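Local coordinates for protein putative cytochrome P450 154A1 (Streptomyces coelicolor, PDB 1ODO) that belongs to the cytochrome P450 family of haem proteins and holds a protoporphyrin IX iron group together with 4-phenyl-1H-imidazole in its interior, at residues 30-35 and 312-317; 79-84 and 291-296. All coordinates share one frame; numbering follows the deposited sequence.

Contact 1 of 2, residues 30-35 and 312-317; sequences ATWVDV and GEPILA
Apolar side-chain packing joins Val33 and Val35 of strand 30-35 to Leu316 of strand 314-317, two members of one mixed sheet that are not neighbours in it, since strand 38-43 runs between them. The spacing fits such a second-neighbour relation: the axes of the short segments come no closer than 8.8 Å, and no hydrogen bond crosses. Their directions differ by 97°, a sign of strong twist. The two valines and Leu316 meet on one face of the sheet. CD2 of Leu316 is the common partner, reaching Val35 CG2 at 3.7 Å and, more loosely, Val33 CG2 at 4.3 Å. Leu316 turns its CG away from its own backbone N (chi1 -178°), which carries the branch across to the two valines.

In a separate contact, the six-membered ring of Trp32 ends near the 313-314 corner. Its CH2 lies 4.4 Å from Pro314 CD and 4.2 Å from Glu313 OE2, with ring and carboxylate planes 30° apart. That carboxylate is held through its other oxygen, OE1, by Ala310 N and Trp41 NE1, while the ring of Trp41 also meets Trp32 edge to face. Pro314 packs on Ala40 of the intervening strand. This is side-chain packing across a twisted sheet over an intervening strand, here within the large mixed sheet of the cytochrome P450 fold.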
loop_
_atom_site.group_PDB
_atom_site.type_symbol
_atom_site.label_atom_id
_atom_site.label_comp_id
_atom_site.label_asym_id
_atom_site.label_seq_id
_atom_site.Cartn_x
_atom_site.Cartn_y
_atom_site.Cartn_z
ATOM N N ALA A 30 -8.192 -21.271 1.221
ATOM C CA ALA A 30 -9.119 -20.222 0.808
ATOM C C ALA A 30 -10.426 -20.277 1.589
ATOM O O ALA A 30 -10.854 -21.345 2.030
ATOM C CB ALA A 30 -9.404 -20.343 -0.694
ATOM N N THR A 31 -11.057 -19.115 1.756
ATOM C CA THR A 31 -12.316 -19.011 2.477
ATOM C C THR A 31 -13.227 -17.987 1.809
ATOM O O THR A 31 -12.770 -16.929 1.372
ATOM C CB THR A 31 -12.108 -18.551 3.944
ATOM O OG1 THR A 31 -11.286 -19.493 4.642
ATOM C CG2 THR A 31 -13.453 -18.439 4.656
ATOM N N TRP A 32 -14.512 -18.313 1.731
ATOM C CA TRP A 32 -15.507 -17.432 1.126
ATOM C C TRP A 32 -15.782 -16.369 2.195
ATOM O O TRP A 32 -16.215 -16.693 3.302
ATOM C CB TRP A 32 -16.776 -18.241 0.812
ATOM C CG TRP A 32 -17.841 -17.532 0.012
ATOM C CD1 TRP A 32 -19.136 -17.313 0.391
ATOM C CD2 TRP A 32 -17.727 -17.029 -1.327
ATOM N NE1 TRP A 32 -19.838 -16.712 -0.629
ATOM C CE2 TRP A 32 -18.998 -16.526 -1.695
ATOM C CE3 TRP A 32 -16.677 -16.955 -2.252
ATOM C CZ2 TRP A 32 -19.245 -15.959 -2.950
ATOM C CZ3 TRP A 32 -16.925 -16.389 -3.501
ATOM C CH2 TRP A 32 -18.200 -15.900 -3.837
ATOM N N VAL A 33 -15.510 -15.108 1.875
ATOM C CA VAL A 33 -15.729 -14.026 2.829
ATOM C C VAL A 33 -16.598 -12.907 2.267
ATOM O O VAL A 33 -16.927 -12.885 1.079
ATOM C CB VAL A 33 -14.384 -13.391 3.281
ATOM C CG1 VAL A 33 -13.464 -14.454 3.883
ATOM C CG2 VAL A 33 -13.702 -12.716 2.087
ATOM N N ASP A 34 -16.968 -11.978 3.140
ATOM C CA ASP A 34 -17.787 -10.846 2.749
ATOM C C ASP A 34 -16.954 -9.589 2.965
ATOM O O ASP A 34 -16.448 -9.350 4.063
ATOM C CB ASP A 34 -19.057 -10.772 3.600
ATOM C CG ASP A 34 -19.893 -9.551 3.285
ATOM O OD1 ASP A 34 -20.979 -9.709 2.689
ATOM O OD2 ASP A 34 -19.455 -8.430 3.624
ATOM N N VAL A 35 -16.795 -8.802 1.908
ATOM C CA VAL A 35 -16.022 -7.564 1.977
ATOM C C VAL A 35 -16.993 -6.424 1.693
ATOM O O VAL A 35 -17.267 -6.101 0.539
ATOM C CB VAL A 35 -14.888 -7.554 0.926
ATOM C CG1 VAL A 35 -14.068 -6.268 1.041
ATOM C CG2 VAL A 35 -13.999 -8.768 1.119
ATOM N N GLY A 312 -16.251 -16.119 -13.018
ATOM C CA GLY A 312 -16.963 -14.922 -12.610
ATOM C C GLY A 312 -16.957 -14.603 -11.125
ATOM O O GLY A 312 -17.394 -13.524 -10.735
ATOM N N GLU A 313 -16.476 -15.518 -10.286
ATOM C CA GLU A 313 -16.450 -15.247 -8.847
ATOM C C GLU A 313 -15.204 -14.444 -8.484
ATOM O O GLU A 313 -14.146 -14.618 -9.094
ATOM C CB GLU A 313 -16.505 -16.552 -8.048
ATOM C CG GLU A 313 -17.821 -17.296 -8.211
ATOM C CD GLU A 313 -17.970 -18.461 -7.251
ATOM O OE1 GLU A 313 -16.958 -19.133 -6.955
ATOM O OE2 GLU A 313 -19.106 -18.717 -6.805
ATOM N N PRO A 314 -15.317 -13.545 -7.490
ATOM C CA PRO A 314 -14.183 -12.715 -7.066
ATOM C C PRO A 314 -13.147 -13.441 -6.226
ATOM O O PRO A 314 -13.447 -14.426 -5.549
ATOM C CB PRO A 314 -14.846 -11.576 -6.279
ATOM C CG PRO A 314 -16.286 -11.613 -6.717
ATOM C CD PRO A 314 -16.552 -13.083 -6.842
ATOM N N ILE A 315 -11.927 -12.911 -6.262
ATOM C CA ILE A 315 -10.797 -13.465 -5.526
ATOM C C ILE A 315 -10.103 -12.326 -4.789
ATOM O O ILE A 315 -9.670 -11.352 -5.406
ATOM C CB ILE A 315 -9.792 -14.122 -6.487
ATOM C CG1 ILE A 315 -10.455 -15.308 -7.187
ATOM C CG2 ILE A 315 -8.534 -14.547 -5.727
ATOM C CD1 ILE A 315 -9.640 -15.883 -8.334
ATOM N N LEU A 316 -10.006 -12.453 -3.471
ATOM C CA LEU A 316 -9.368 -11.441 -2.636
ATOM C C LEU A 316 -8.017 -11.927 -2.115
ATOM O O LEU A 316 -7.955 -12.860 -1.322
ATOM C CB LEU A 316 -10.272 -11.109 -1.446
ATOM C CG LEU A 316 -9.775 -10.028 -0.480
ATOM C CD1 LEU A 316 -9.964 -8.646 -1.106
ATOM C CD2 LEU A 316 -10.554 -10.134 0.827
ATOM N N ALA A 317 -6.937 -11.295 -2.556
ATOM C CA ALA A 317 -5.607 -11.693 -2.107
ATOM C C ALA A 317 -5.404 -11.164 -0.690
ATOM O O ALA A 317 -5.390 -9.951 -0.475
ATOM C CB ALA A 317 -4.543 -11.127 -3.044
#

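Contact 2 of 2, residues 79-84 and 291-296; sequences ALWVAV and HLPLRY. With HEM (protoporphyrin IX containing Fe), chain B; PIM (4-phenyl-1H-imidazole), chain C.
Pro293 sets its CG against the indole of Trp81, the two side chains crossing at a slant, on the side remote from the bound 4-phenyl-1H-imidazole. Pro293 CG stands 3.5 Å above the indole plane, displaced toward the rim, and its closest atom there is Trp81 CE3 at 3.8 Å. C9 of the ligand's phenyl ring stands over the other side, also displaced toward the rim, and the neighbouring C10 comes within 3.6 Å of Trp81 CZ3. The ligand's N3 binds the haem iron at 2.3 Å. With chi1 at -74°, Trp81 CG lies opposite its own carbonyl carbon, which sends the indole in between proline and ligand. Leu292 CD2 adds a looser apolar touch to Trp81 CZ3.

Beside this, Val82 CG1 packs on Leu294 CB at 3.9 Å, the two side chains lying alongside and pointing the same way. The same methyl, Val82 CG1, is only 3.1 Å from Tyr296 OH, tight for carbon against oxygen. One water lies within hydrogen-bonding reach of both Trp81 O and Pro293 O. Arg295 ties the strand directly to one haem propionate, NH1 to O1D at 2.8 Å and NH2 to O2D at 2.9 Å, with N-H...O angles of 142° and 157°.

In the second shell, Trp81 NE1 is bonded to Val174 O and the ring meets Phe175 edge to face, which limits its rotation. Tyr296 stacks on Trp66, and Tyr319 OH is among the other haem partners.

The chemistry divides by direction: the face toward helix 80-83 is mostly apolar, apart from the Tyr296 hydroxyl and the water, whereas the guanidinium pairs with the propionate and probably offsets its negative charge. One strand therefore both backs a wall of the ligand pocket and grips the cofactor.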
loop_
_atom_site.group_PDB
_atom_site.type_symbol
_atom_site.label_atom_id
_atom_site.label_comp_id
_atom_site.label_asym_id
_atom_site.label_seq_id
_atom_site.Cartn_x
_atom_site.Cartn_y
_atom_site.Cartn_z
ATOM N N ALA A 79 -16.265 0.469 -4.690
ATOM C CA ALA A 79 -16.335 0.499 -6.148
ATOM C C ALA A 79 -15.127 1.106 -6.859
ATOM O O ALA A 79 -14.699 0.600 -7.896
ATOM C CB ALA A 79 -17.609 1.225 -6.586
ATOM N N LEU A 80 -14.577 2.185 -6.311
ATOM C CA LEU A 80 -13.424 2.835 -6.931
ATOM C C LEU A 80 -12.234 1.899 -7.149
ATOM O O LEU A 80 -11.475 2.059 -8.106
ATOM C CB LEU A 80 -12.975 4.036 -6.096
ATOM C CG LEU A 80 -11.848 4.874 -6.710
ATOM C CD1 LEU A 80 -12.336 5.514 -8.009
ATOM C CD2 LEU A 80 -11.402 5.948 -5.727
ATOM N N TRP A 81 -12.073 0.921 -6.266
ATOM C CA TRP A 81 -10.965 -0.019 -6.390
ATOM C C TRP A 81 -11.048 -0.900 -7.631
ATOM O O TRP A 81 -10.027 -1.407 -8.103
ATOM C CB TRP A 81 -10.883 -0.919 -5.151
ATOM C CG TRP A 81 -10.345 -0.224 -3.942
ATOM C CD1 TRP A 81 -11.021 0.619 -3.107
ATOM C CD2 TRP A 81 -8.997 -0.276 -3.459
ATOM N NE1 TRP A 81 -10.176 1.099 -2.133
ATOM C CE2 TRP A 81 -8.928 0.566 -2.326
ATOM C CE3 TRP A 81 -7.841 -0.950 -3.875
ATOM C CZ2 TRP A 81 -7.745 0.753 -1.604
ATOM C CZ3 TRP A 81 -6.666 -0.764 -3.158
ATOM C CH2 TRP A 81 -6.627 0.084 -2.033
ATOM N N VAL A 82 -12.255 -1.076 -8.161
ATOM C CA VAL A 82 -12.436 -1.911 -9.345
ATOM C C VAL A 82 -13.046 -1.180 -10.537
ATOM O O VAL A 82 -13.122 -1.739 -11.629
ATOM C CB VAL A 82 -13.339 -3.132 -9.020
ATOM C CG1 VAL A 82 -12.762 -3.910 -7.841
ATOM C CG2 VAL A 82 -14.761 -2.670 -8.709
ATOM N N ALA A 83 -13.463 0.067 -10.335
ATOM C CA ALA A 83 -14.071 0.840 -11.411
ATOM C C ALA A 83 -13.125 1.742 -12.200
ATOM O O ALA A 83 -13.465 2.176 -13.303
ATOM C CB ALA A 83 -15.240 1.666 -10.858
ATOM N N VAL A 84 -11.949 2.030 -11.647
ATOM C CA VAL A 84 -10.994 2.884 -12.348
ATOM C C VAL A 84 -10.532 2.192 -13.622
ATOM O O VAL A 84 -10.669 0.980 -13.766
ATOM C CB VAL A 84 -9.735 3.193 -11.492
ATOM C CG1 VAL A 84 -10.091 4.126 -10.336
ATOM C CG2 VAL A 84 -9.129 1.897 -10.968
ATOM N N HIS A 291 -5.322 -6.754 2.455
ATOM C CA HIS A 291 -6.141 -7.475 1.476
ATOM C C HIS A 291 -6.180 -6.620 0.219
ATOM O O HIS A 291 -6.235 -5.389 0.308
ATOM C CB HIS A 291 -7.568 -7.654 2.002
ATOM C CG HIS A 291 -7.653 -8.377 3.309
ATOM N ND1 HIS A 291 -7.557 -9.749 3.412
ATOM C CD2 HIS A 291 -7.833 -7.917 4.569
ATOM C CE1 HIS A 291 -7.674 -10.102 4.680
ATOM N NE2 HIS A 291 -7.842 -9.008 5.404
ATOM N N LEU A 292 -6.186 -7.262 -0.944
ATOM C CA LEU A 292 -6.210 -6.519 -2.199
ATOM C C LEU A 292 -7.418 -6.784 -3.091
ATOM O O LEU A 292 -7.515 -7.826 -3.727
ATOM C CB LEU A 292 -4.920 -6.810 -2.986
ATOM C CG LEU A 292 -4.447 -5.863 -4.104
ATOM C CD1 LEU A 292 -5.399 -5.901 -5.297
ATOM C CD2 LEU A 292 -4.334 -4.452 -3.545
ATOM N N PRO A 293 -8.370 -5.845 -3.130
ATOM C CA PRO A 293 -9.551 -6.023 -3.982
ATOM C C PRO A 293 -9.166 -5.514 -5.379
ATOM O O PRO A 293 -8.565 -4.450 -5.495
ATOM C CB PRO A 293 -10.592 -5.139 -3.310
ATOM C CG PRO A 293 -9.774 -4.014 -2.780
ATOM C CD PRO A 293 -8.536 -4.690 -2.227
ATOM N N LEU A 294 -9.464 -6.263 -6.436
ATOM C CA LEU A 294 -10.139 -7.549 -6.373
ATOM C C LEU A 294 -9.785 -8.246 -7.691
ATOM O O LEU A 294 -9.387 -7.590 -8.654
ATOM C CB LEU A 294 -11.653 -7.327 -6.284
ATOM C CG LEU A 294 -12.568 -8.475 -5.852
ATOM C CD1 LEU A 294 -12.193 -8.929 -4.445
ATOM C CD2 LEU A 294 -14.027 -7.999 -5.888
ATOM N N ARG A 295 -9.905 -9.569 -7.728
ATOM C CA ARG A 295 -9.599 -10.323 -8.937
ATOM C C ARG A 295 -10.785 -11.220 -9.257
ATOM O O ARG A 295 -11.637 -11.444 -8.400
ATOM C CB ARG A 295 -8.326 -11.150 -8.752
ATOM C CG ARG A 295 -7.050 -10.333 -8.941
ATOM C CD ARG A 295 -5.809 -11.192 -8.738
ATOM N NE ARG A 295 -4.589 -10.533 -9.201
ATOM C CZ ARG A 295 -3.948 -9.567 -8.547
ATOM N NH1 ARG A 295 -4.397 -9.123 -7.378
ATOM N NH2 ARG A 295 -2.842 -9.050 -9.064
ATOM N N TYR A 296 -10.842 -11.729 -10.482
ATOM C CA TYR A 296 -11.946 -12.593 -10.888
ATOM C C TYR A 296 -11.473 -13.793 -11.691
ATOM O O TYR A 296 -10.475 -13.725 -12.401
ATOM C CB TYR A 296 -12.951 -11.781 -11.714
ATOM C CG TYR A 296 -13.044 -10.356 -11.229
ATOM C CD1 TYR A 296 -12.250 -9.356 -11.791
ATOM C CD2 TYR A 296 -13.815 -10.036 -10.112
ATOM C CE1 TYR A 296 -12.211 -8.072 -11.242
ATOM C CE2 TYR A 296 -13.783 -8.764 -9.555
ATOM C CZ TYR A 296 -12.979 -7.789 -10.118
ATOM O OH TYR A 296 -12.910 -6.548 -9.527
HETATM C CHA HEM B . 0.266 -2.096 -6.808
HETATM C CHB HEM B . 2.561 2.129 -7.076
HETATM C CHC HEM B . 3.953 1.673 -2.475
HETATM C CHD HEM B . 1.638 -2.529 -2.219
HETATM C C1A HEM B . 0.771 -0.921 -7.310
HETATM C C2A HEM B . 0.585 -0.411 -8.664
HETATM C C3A HEM B . 1.219 0.768 -8.738
HETATM C C4A HEM B . 1.826 1.031 -7.441
HETATM C CMA HEM B . 1.314 1.712 -9.950
HETATM C CAA HEM B . -0.212 -1.140 -9.768
HETATM C CBA HEM B . 0.668 -2.186 -10.476
HETATM C CGA HEM B . -0.020 -2.984 -11.583
HETATM O O1A HEM B . -1.254 -3.265 -11.384
HETATM O O2A HEM B . 0.641 -3.307 -12.568
HETATM C C1B HEM B . 3.132 2.383 -5.857
HETATM C C2B HEM B . 3.892 3.579 -5.541
HETATM C C3B HEM B . 4.290 3.457 -4.242
HETATM C C4B HEM B . 3.782 2.196 -3.750
HETATM C CMB HEM B . 4.163 4.734 -6.527
HETATM C CAB HEM B . 5.120 4.434 -3.387
HETATM C CBB HEM B . 6.566 4.630 -3.870
HETATM C C1C HEM B . 3.443 0.470 -2.007
HETATM C C2C HEM B . 3.644 -0.033 -0.639
HETATM C C3C HEM B . 2.989 -1.213 -0.563
HETATM C C4C HEM B . 2.395 -1.446 -1.864
HETATM C CMC HEM B . 4.465 0.731 0.447
HETATM C CAC HEM B . 2.820 -2.209 0.615
HETATM C CBC HEM B . 4.083 -2.577 1.401
HETATM C C1D HEM B . 1.056 -2.788 -3.429
HETATM C C2D HEM B . 0.249 -3.943 -3.745
HETATM C C3D HEM B . -0.148 -3.821 -5.034
HETATM C C4D HEM B . 0.427 -2.591 -5.530
HETATM C CMD HEM B . -0.086 -5.074 -2.753
HETATM C CAD HEM B . -1.059 -4.795 -5.797
HETATM C CBD HEM B . -0.492 -6.169 -6.168
HETATM C CGD HEM B . -1.610 -6.935 -6.843
HETATM O O1D HEM B . -2.127 -7.885 -6.242
HETATM O O2D HEM B . -1.972 -6.517 -7.967
HETATM N NA HEM B . 1.534 -0.028 -6.596
HETATM N NB HEM B . 3.071 1.554 -4.741
HETATM N NC HEM B . 2.684 -0.414 -2.733
HETATM N ND HEM B . 1.157 -1.952 -4.537
HETATM FE FE HEM B . 2.115 -0.231 -4.654
HETATM N N1 PIM C . -1.278 1.987 -2.971
HETATM C C2 PIM C . 0.024 1.513 -2.944
HETATM N N3 PIM C . 0.223 0.863 -3.977
HETATM C C4 PIM C . -0.862 0.848 -4.732
HETATM C C5 PIM C . -1.821 1.550 -4.120
HETATM C C6 PIM C . -3.235 1.854 -4.536
HETATM C C7 PIM C . -3.837 3.066 -4.064
HETATM C C8 PIM C . -5.195 3.365 -4.460
HETATM C C9 PIM C . -5.878 2.450 -5.299
HETATM C C10 PIM C . -5.271 1.253 -5.764
HETATM C C11 PIM C . -3.930 0.987 -5.354
HETATM O O HOH W 1 -8.929 -4.098 -8.444
#

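Contacts 1 and 2 are both buried, with centres 12 Å apart, and share one sheet: strands 314-317 and 292-297 are antiparallel neighbours in it. Probable backbone hydrogen bonds join them, from Ile315 N to Arg295 O and from Leu292 N to Ala317 O, and Leu294 packs on both Pro314 and Leu316. Place separates their chemistry. Contact 1, about 19 Å from the chain centre, has some partly exposed members, brings two strands of the sheet together through side chains alone and touches no ligand. Contact 2, about 14 Å from that centre, sets a short helix against a strand and adds water, haem and ligand to its apolar packing.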